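Local coordinates for axin interactor, dorsalization-associated protein (Danio rerio, PDB 2QZQ) that acts as a ventralizing factor in the embryo, binding axin and disrupting its homodimerization to inhibit axin-mediated JNK activation, here represented by its C-terminal C2 domain, at residues P126-F129 against K130-L134. Residues are numbered along the deposited sequence; the frame is centred on the assembly and turned at random.
Sequences PTDF and KRKKL
Asp128 and Arg131 are the first and last residues of a type I beta turn in the loop between strands 116-124 and 144-151 of the C2-type beta sandwich. The turn is closed by the backbone bond from Arg131 N to Asp128 O, 2.8 Å long.

Around this bond the Asp128 carboxylate gathers three more amides. Asp128 OD1 accepts Lys130 N at 3.0 Å, the Asx-turn bond that an aspartate opening a beta turn can make with the amide two residues on. Asp128 OD2 takes two donors: Lys132 N, also at 3.0 Å but from well above the carboxylate plane, and Lys133 N, which arrives nearly along the C-O axis in a straighter bond (163°). Aspartate suits the place because its short side chain, with CG turned anti to the backbone N (chi1 -179°), puts both oxygens beside the chain that curls past it. The three N-H groups would probably favour its negative charge, Lys130 NZ, 6.6 Å from Asp128 OD1, adding little.

Two side chains join the turn to the sheet. The flat Phe129 ring can meet Phe87 of strand 85-94 edge-to-face and engage Lys41 of strand 34-41 through its pi system. Arg131 has donors enough for several partners: NE forms a salt bridge with Glu109, and NH1 reaches Asp42 O.

Within the turn, Arg131 NH1 also bonds Phe129 O, 3.0 Å away at the guanidinium edge, almost in its plane.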
# COMPACT_ATOMS: atom_id res chain seq x y z
N PRO A 126 6.39 13.70 3.26
CA PRO A 126 5.76 12.84 4.29
C PRO A 126 4.35 12.42 3.89
O PRO A 126 3.65 13.14 3.17
CB PRO A 126 5.72 13.75 5.53
CG PRO A 126 5.69 15.13 5.01
CD PRO A 126 6.36 15.12 3.64
N THR A 127 3.93 11.26 4.35
CA THR A 127 2.59 10.77 4.03
C THR A 127 1.56 11.75 4.58
O THR A 127 1.64 12.16 5.74
CB THR A 127 2.36 9.37 4.59
OG1 THR A 127 3.42 8.52 4.13
CG2 THR A 127 1.03 8.79 4.06
N ASP A 128 0.60 12.14 3.73
CA ASP A 128 -0.55 12.88 4.22
C ASP A 128 -1.69 11.91 4.27
O ASP A 128 -2.29 11.58 3.22
CB ASP A 128 -0.88 14.06 3.30
CG ASP A 128 -2.07 14.90 3.79
OD1 ASP A 128 -2.69 14.58 4.82
OD2 ASP A 128 -2.40 15.88 3.12
N PHE A 129 -1.98 11.42 5.48
CA PHE A 129 -3.05 10.47 5.71
C PHE A 129 -4.45 11.04 5.54
O PHE A 129 -5.42 10.30 5.50
CB PHE A 129 -2.89 9.80 7.08
CG PHE A 129 -1.73 8.84 7.15
CD1 PHE A 129 -1.66 7.73 6.32
CD2 PHE A 129 -0.69 9.05 8.07
CE1 PHE A 129 -0.61 6.82 6.42
CE2 PHE A 129 0.36 8.15 8.17
CZ PHE A 129 0.40 7.04 7.34
N LYS A 130 -4.55 12.36 5.39
CA LYS A 130 -5.81 12.99 4.98
C LYS A 130 -5.87 13.22 3.46
O LYS A 130 -6.92 13.61 2.94
CB LYS A 130 -6.02 14.30 5.74
CG LYS A 130 -6.23 14.11 7.25
CD LYS A 130 -6.23 15.45 7.92
CE LYS A 130 -6.31 15.29 9.43
NZ LYS A 130 -6.21 16.62 10.07
N ARG A 131 -4.75 12.92 2.77
CA ARG A 131 -4.59 13.12 1.30
C ARG A 131 -5.12 14.47 0.76
O ARG A 131 -5.73 14.55 -0.30
CB ARG A 131 -5.05 11.90 0.46
CG ARG A 131 -6.47 11.41 0.65
CD ARG A 131 -6.62 10.34 1.74
NE ARG A 131 -8.02 9.90 1.86
CZ ARG A 131 -8.61 9.52 3.00
NH1 ARG A 131 -7.97 9.51 4.18
NH2 ARG A 131 -9.86 9.12 2.94
N LYS A 132 -4.86 15.51 1.52
CA LYS A 132 -5.30 16.88 1.21
C LYS A 132 -4.29 17.62 0.34
O LYS A 132 -4.67 18.43 -0.50
CB LYS A 132 -5.48 17.65 2.52
CG LYS A 132 -6.60 17.16 3.43
CD LYS A 132 -7.85 16.86 2.66
CE LYS A 132 -9.10 17.23 3.43
NZ LYS A 132 -10.17 17.47 2.42
N LYS A 133 -3.01 17.39 0.59
CA LYS A 133 -1.94 18.05 -0.16
C LYS A 133 -0.95 17.01 -0.66
O LYS A 133 -0.33 16.32 0.13
CB LYS A 133 -1.21 19.09 0.70
CG LYS A 133 -1.93 20.43 0.80
CD LYS A 133 -1.31 21.35 1.88
CE LYS A 133 0.05 21.87 1.48
NZ LYS A 133 0.39 22.98 2.46
N LEU A 134 -0.83 16.91 -1.99
CA LEU A 134 -0.06 15.84 -2.66
C LEU A 134 1.02 16.38 -3.60
O LEU A 134 0.76 17.26 -4.43
CB LEU A 134 -1.03 14.91 -3.42
CG LEU A 134 -2.20 14.33 -2.60
CD1 LEU A 134 -3.21 13.59 -3.45
CD2 LEU A 134 -1.67 13.40 -1.45